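Local coordinates for solute-binding periplasmic protein of iron/siderophore ABC transporter (Yersinia pestis, PDB 6B2X) that probably captures iron-siderophore complexes in the periplasm and delivers them to an inner-membrane ABC transporter for uptake, at residues E190-F195 with D365-Q370; D198-V203 with Y338-I343. All blocks are in the same frame, centred on the assembly; numbering follows the deposited sequence.

Interaction 1 of 2, residues E190-F195 with D365-Q370; sequences ENYINF and DSLYSQ
Phe195 and Leu367 bring their CA atoms to 8.0 Å where two nearly antiparallel helices face each other, the N-to-C directions of 190-195 and 365-370 lying 169° apart with their axes no closer than 11.7 Å. At that spacing the ring of Phe195 does most of the bridging. With CG anti to the backbone N (chi1 170°), it reaches out across the gap and ends against the first turn of 365-370. Its CZ lies 3.9 Å from Leu367 CB, the two side chains crossing at about a right angle, while its CE1 comes within 3.5 Å of Ser366 OG. The amide of Gln370 meets the same side of the ring obliquely, Gln370 NE2 standing 3.6 Å from Phe195 CD1 with the amide and ring planes 87° apart. One turn earlier, Tyr192 presents an edge: Leu367 CD1 sits near the plane of its ring, 3.7 Å from Tyr192 OH. That hydroxyl is not left to the leucine, because it hydrogen-bonds to the backbone carbonyl of Pro337. Leu71 of helix 66-72 touches both Tyr192 and Leu367, and Phe371 meets the tyrosine ring edge-to-face. No hydrogen bond passes between the two segments. What joins the long helix to the C-terminal helix here is therefore dispersion and the burial of apolar surface, with Leu367 and Tyr192 on the buried side and the polar group of Gln370 bordering the phenylalanine where the contact grades toward solvent.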
loop_
_atom_site.group_PDB
_atom_site.type_symbol
_atom_site.label_atom_id
_atom_site.label_comp_id
_atom_site.label_asym_id
_atom_site.label_seq_id
_atom_site.Cartn_x
_atom_site.Cartn_y
_atom_site.Cartn_z
ATOM N N GLU A 190 4.172 17.662 5.022
ATOM C CA GLU A 190 2.960 18.311 5.499
ATOM C C GLU A 190 1.987 18.517 4.358
ATOM O O GLU A 190 0.775 18.428 4.556
ATOM C CB GLU A 190 3.297 19.638 6.177
ATOM C CG GLU A 190 4.192 19.505 7.402
ATOM C CD GLU A 190 3.542 18.764 8.572
ATOM O OE1 GLU A 190 4.288 18.146 9.359
ATOM O OE2 GLU A 190 2.296 18.807 8.721
ATOM N N ASN A 191 2.489 18.771 3.152
ATOM C CA ASN A 191 1.576 18.943 2.035
ATOM C C ASN A 191 0.803 17.651 1.788
ATOM O O ASN A 191 -0.420 17.667 1.598
ATOM C CB ASN A 191 2.342 19.382 0.785
ATOM C CG ASN A 191 2.768 20.859 0.836
ATOM O OD1 ASN A 191 2.664 21.521 1.870
ATOM N ND2 ASN A 191 3.260 21.370 -0.295
ATOM N N TYR A 192 1.507 16.515 1.793
ATOM C CA TYR A 192 0.837 15.245 1.536
ATOM C C TYR A 192 -0.137 14.909 2.648
ATOM O O TYR A 192 -1.201 14.342 2.394
ATOM C CB TYR A 192 1.844 14.103 1.386
ATOM C CG TYR A 192 1.125 12.833 0.990
ATOM C CD1 TYR A 192 0.665 12.672 -0.305
ATOM C CD2 TYR A 192 0.843 11.828 1.926
ATOM C CE1 TYR A 192 -0.019 11.557 -0.680
ATOM C CE2 TYR A 192 0.161 10.683 1.545
ATOM C CZ TYR A 192 -0.270 10.558 0.239
ATOM O OH TYR A 192 -0.968 9.444 -0.193
ATOM N N ILE A 193 0.215 15.268 3.883
ATOM C CA ILE A 193 -0.628 14.957 5.031
ATOM C C ILE A 193 -1.969 15.662 4.909
ATOM O O ILE A 193 -3.027 15.060 5.147
ATOM C CB ILE A 193 0.100 15.321 6.332
ATOM C CG1 ILE A 193 1.166 14.272 6.652
ATOM C CG2 ILE A 193 -0.893 15.440 7.486
ATOM C CD1 ILE A 193 2.110 14.704 7.748
ATOM N N ASN A 194 -1.945 16.943 4.502
ATOM C CA ASN A 194 -3.181 17.684 4.282
ATOM C C ASN A 194 -3.974 17.093 3.127
ATOM O O ASN A 194 -5.201 16.943 3.217
ATOM C CB ASN A 194 -2.867 19.169 4.028
ATOM C CG ASN A 194 -2.484 19.890 5.290
ATOM O OD1 ASN A 194 -2.995 19.568 6.365
ATOM N ND2 ASN A 194 -1.564 20.849 5.186
ATOM N N PHE A 195 -3.293 16.751 2.030
ATOM C CA PHE A 195 -3.991 16.081 0.946
ATOM C C PHE A 195 -4.595 14.764 1.421
ATOM O O PHE A 195 -5.754 14.456 1.122
ATOM C CB PHE A 195 -3.038 15.859 -0.230
ATOM C CG PHE A 195 -3.597 14.987 -1.292
ATOM C CD1 PHE A 195 -4.429 15.504 -2.264
ATOM C CD2 PHE A 195 -3.308 13.632 -1.315
ATOM C CE1 PHE A 195 -4.949 14.704 -3.242
ATOM C CE2 PHE A 195 -3.830 12.819 -2.303
ATOM C CZ PHE A 195 -4.649 13.353 -3.259
ATOM N N ASP A 365 -5.355 11.083 -9.772
ATOM C CA ASP A 365 -4.811 12.095 -10.681
ATOM C C ASP A 365 -4.240 13.277 -9.916
ATOM O O ASP A 365 -3.139 13.753 -10.216
ATOM C CB ASP A 365 -5.895 12.564 -11.654
ATOM C CG ASP A 365 -6.197 11.533 -12.724
ATOM O OD1 ASP A 365 -5.547 10.457 -12.721
ATOM O OD2 ASP A 365 -7.092 11.794 -13.560
ATOM N N SER A 366 -4.958 13.743 -8.896
ATOM C CA SER A 366 -4.474 14.852 -8.085
ATOM C C SER A 366 -3.267 14.464 -7.238
ATOM O O SER A 366 -2.425 15.321 -6.927
ATOM C CB SER A 366 -5.603 15.370 -7.190
ATOM O OG SER A 366 -5.118 16.383 -6.324
ATOM N N LEU A 367 -3.179 13.199 -6.816
ATOM C CA LEU A 367 -2.003 12.752 -6.079
ATOM C C LEU A 367 -0.761 12.808 -6.967
ATOM O O LEU A 367 0.287 13.322 -6.563
ATOM C CB LEU A 367 -2.242 11.331 -5.546
ATOM C CG LEU A 367 -1.265 10.688 -4.565
ATOM C CD1 LEU A 367 -1.988 9.599 -3.760
ATOM C CD2 LEU A 367 -0.084 10.084 -5.304
ATOM N N TYR A 368 -0.859 12.268 -8.177
ATOM C CA TYR A 368 0.283 12.297 -9.082
ATOM C C TYR A 368 0.639 13.731 -9.474
ATOM O O TYR A 368 1.805 14.133 -9.393
ATOM C CB TYR A 368 -0.022 11.441 -10.306
ATOM C CG TYR A 368 0.066 9.971 -10.022
ATOM C CD1 TYR A 368 -0.715 9.388 -9.014
ATOM C CD2 TYR A 368 0.927 9.155 -10.743
ATOM C CE1 TYR A 368 -0.635 8.026 -8.739
ATOM C CE2 TYR A 368 1.008 7.804 -10.488
ATOM C CZ TYR A 368 0.225 7.241 -9.477
ATOM O OH TYR A 368 0.306 5.901 -9.203
ATOM N N SER A 369 -0.365 14.526 -9.845
ATOM C CA SER A 369 -0.132 15.916 -10.214
ATOM C C SER A 369 0.637 16.658 -9.143
ATOM O O SER A 369 1.531 17.454 -9.450
ATOM C CB SER A 369 -1.461 16.633 -10.475
ATOM O OG SER A 369 -2.204 15.967 -11.480
ATOM N N GLN A 370 0.294 16.437 -7.881
ATOM C CA GLN A 370 0.883 17.262 -6.839
ATOM C C GLN A 370 2.231 16.756 -6.363
ATOM O O GLN A 370 3.090 17.571 -5.999
ATOM C CB GLN A 370 -0.061 17.366 -5.637
ATOM C CG GLN A 370 -1.334 18.140 -5.906
ATOM C CD GLN A 370 -2.296 18.085 -4.738
ATOM O OE1 GLN A 370 -1.951 18.455 -3.611
ATOM N NE2 GLN A 370 -3.516 17.615 -4.999
#

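Interaction 2 of 2, residues D198-V203 with Y338-I343; sequences DNVDKV and YNVLAI. With NA (sodium ion), chain D.
Val340 and Val200 meet through the methyl groups that their torsions swing into the interface: in Val340, CG2 stands opposite the backbone N while CG1 lies between N and the carbonyl carbon (chi1 61°), and in Val200 it is CG2 that stands opposite the carbonyl carbon. The two CG2 methyls of Val200 and Val340 come to 3.7 Å, the branches crossing obliquely where the backbones draw together, with the CA atoms of Val200 and Val340 6.4 Å apart. The same methyl of Val340 also rests on Asn199, its CG2 lying 3.8 Å from Asn199 CB. A turn further along, Ile343 continues the apolar seam by reaching both valines of 198-203. Its CD1 approaches Val200 CG2 at 4.1 Å, and its CG2 lies 4.3 Å from Val203 CG1. The amide of Asn199 is occupied on its own helix: OD1 accepts a bond from Lys202 NZ at 2.9 Å, the donor standing above the carbonyl plane, and ND2 gives one to the carbonyl of Phe195. At the far end of 338-343, Tyr338 turns from the valines and binds a sodium ion through OH at 2.8 Å, together with Tyr99. All five residues that touch are buried, and between the two segments the contact is apolar, made by methyl groups and the CB of Asn199; the hydrogen bonds that join the same parts of the fold involve residues just beyond them, Gln344 donating to the carbonyl of Asn199 and Tyr196 bonding to Asn339 OD1.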
loop_
_atom_site.group_PDB
_atom_site.type_symbol
_atom_site.label_atom_id
_atom_site.label_comp_id
_atom_site.label_asym_id
_atom_site.label_seq_id
_atom_site.Cartn_x
_atom_site.Cartn_y
_atom_site.Cartn_z
ATOM N N ASP A 198 -7.480 15.457 4.121
ATOM C CA ASP A 198 -8.670 15.995 3.473
ATOM C C ASP A 198 -9.407 14.920 2.681
ATOM O O ASP A 198 -10.641 14.897 2.655
ATOM C CB ASP A 198 -8.295 17.179 2.586
ATOM C CG ASP A 198 -7.854 18.402 3.401
ATOM O OD1 ASP A 198 -7.890 18.338 4.652
ATOM O OD2 ASP A 198 -7.450 19.421 2.791
ATOM N N ASN A 199 -8.675 13.995 2.056
ATOM C CA ASN A 199 -9.353 12.969 1.276
ATOM C C ASN A 199 -9.839 11.796 2.119
ATOM O O ASN A 199 -10.748 11.075 1.695
ATOM C CB ASN A 199 -8.435 12.477 0.176
ATOM C CG ASN A 199 -8.446 13.394 -0.997
ATOM O OD1 ASN A 199 -9.411 13.418 -1.758
ATOM N ND2 ASN A 199 -7.382 14.182 -1.145
ATOM N N VAL A 200 -9.244 11.572 3.283
ATOM C CA VAL A 200 -9.828 10.609 4.192
ATOM C C VAL A 200 -11.023 11.223 4.910
ATOM O O VAL A 200 -12.017 10.533 5.163
ATOM C CB VAL A 200 -8.754 10.087 5.160
ATOM C CG1 VAL A 200 -9.383 9.523 6.464
ATOM C CG2 VAL A 200 -7.909 9.032 4.457
ATOM N N ASP A 201 -10.965 12.524 5.224
ATOM C CA ASP A 201 -12.118 13.184 5.832
ATOM C C ASP A 201 -13.355 13.048 4.953
ATOM O O ASP A 201 -14.436 12.724 5.452
ATOM C CB ASP A 201 -11.815 14.662 6.096
ATOM C CG ASP A 201 -10.911 14.875 7.293
ATOM O OD1 ASP A 201 -10.619 13.903 8.025
ATOM O OD2 ASP A 201 -10.457 16.025 7.484
ATOM N N LYS A 202 -13.209 13.243 3.636
ATOM C CA LYS A 202 -14.337 13.083 2.715
ATOM C C LYS A 202 -15.095 11.790 2.948
ATOM O O LYS A 202 -16.263 11.681 2.558
ATOM C CB LYS A 202 -13.870 13.107 1.253
ATOM C CG LYS A 202 -13.320 14.427 0.783
ATOM C CD LYS A 202 -12.833 14.308 -0.638
ATOM C CE LYS A 202 -12.102 15.548 -1.105
ATOM N NZ LYS A 202 -11.442 15.304 -2.438
ATOM N N VAL A 203 -14.455 10.811 3.569
ATOM C CA VAL A 203 -15.061 9.520 3.829
ATOM C C VAL A 203 -15.497 9.403 5.277
ATOM O O VAL A 203 -16.657 9.111 5.559
ATOM C CB VAL A 203 -14.088 8.388 3.437
ATOM C CG1 VAL A 203 -14.539 7.063 4.021
ATOM C CG2 VAL A 203 -13.938 8.321 1.907
ATOM N N TYR A 338 -0.097 5.620 -0.117
ATOM C CA TYR A 338 -1.123 5.870 -1.122
ATOM C C TYR A 338 -2.456 5.228 -0.736
ATOM O O TYR A 338 -3.432 5.374 -1.469
ATOM C CB TYR A 338 -0.747 5.314 -2.497
ATOM C CG TYR A 338 0.465 5.854 -3.267
ATOM C CD1 TYR A 338 1.524 6.508 -2.650
ATOM C CD2 TYR A 338 0.562 5.608 -4.636
ATOM C CE1 TYR A 338 2.636 6.946 -3.404
ATOM C CE2 TYR A 338 1.655 6.028 -5.394
ATOM C CZ TYR A 338 2.690 6.690 -4.786
ATOM O OH TYR A 338 3.757 7.097 -5.575
ATOM N N ASN A 339 -2.510 4.485 0.367
ATOM C CA ASN A 339 -3.687 3.689 0.704
ATOM C C ASN A 339 -4.965 4.514 0.813
ATOM O O ASN A 339 -6.046 3.918 0.935
ATOM C CB ASN A 339 -3.438 2.950 2.022
ATOM C CG ASN A 339 -3.112 3.900 3.167
ATOM O OD1 ASN A 339 -3.669 4.995 3.254
ATOM N ND2 ASN A 339 -2.183 3.500 4.026
ATOM N N VAL A 340 -4.875 5.852 0.808
ATOM C CA VAL A 340 -6.085 6.677 0.822
ATOM C C VAL A 340 -6.967 6.331 -0.365
ATOM O O VAL A 340 -8.200 6.365 -0.261
ATOM C CB VAL A 340 -5.751 8.189 0.848
ATOM C CG1 VAL A 340 -4.967 8.612 -0.369
ATOM C CG2 VAL A 340 -7.011 9.004 0.881
ATOM N N LEU A 341 -6.357 5.971 -1.502
ATOM C CA LEU A 341 -7.129 5.589 -2.682
ATOM C C LEU A 341 -7.937 4.318 -2.443
ATOM O O LEU A 341 -9.017 4.155 -3.022
ATOM C CB LEU A 341 -6.197 5.395 -3.880
ATOM C CG LEU A 341 -5.505 6.633 -4.452
ATOM C CD1 LEU A 341 -4.620 6.225 -5.624
ATOM C CD2 LEU A 341 -6.524 7.674 -4.872
ATOM N N ALA A 342 -7.429 3.401 -1.612
ATOM C CA ALA A 342 -8.188 2.190 -1.322
ATOM C C ALA A 342 -9.307 2.454 -0.312
ATOM O O ALA A 342 -10.385 1.858 -0.416
ATOM C CB ALA A 342 -7.261 1.079 -0.823
ATOM N N ILE A 343 -9.070 3.332 0.668
ATOM C CA ILE A 343 -10.139 3.756 1.582
ATOM C C ILE A 343 -11.289 4.390 0.800
ATOM O O ILE A 343 -12.462 4.062 1.005
ATOM C CB ILE A 343 -9.580 4.719 2.646
ATOM C CG1 ILE A 343 -8.473 4.040 3.445
ATOM C CG2 ILE A 343 -10.685 5.257 3.573
ATOM C CD1 ILE A 343 -7.718 4.984 4.307
HETATM NA NA NA D . 4.872 5.962 -7.843
#

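How the interactions relate
From the N terminus, the chain builds its parallel sheet and then enters helix 186-207, the long helix that probably links the two lobes, as in related siderophore-binding proteins. Residues 190-195 come first and 198-203 follow on the same helix. The chain then runs through most of the second, mixed sheet before returning at 338-343, which closes interaction 2; after helix 340-350 it reaches 365-370 and closes interaction 1. The smaller loop is thus nested in the larger. Consecutive helices of the C-terminal part dock on one helix in reverse order, and the contacts, centred 11 Å apart, touch where Tyr192 OH packs against Tyr338 CA and Val340 CG1.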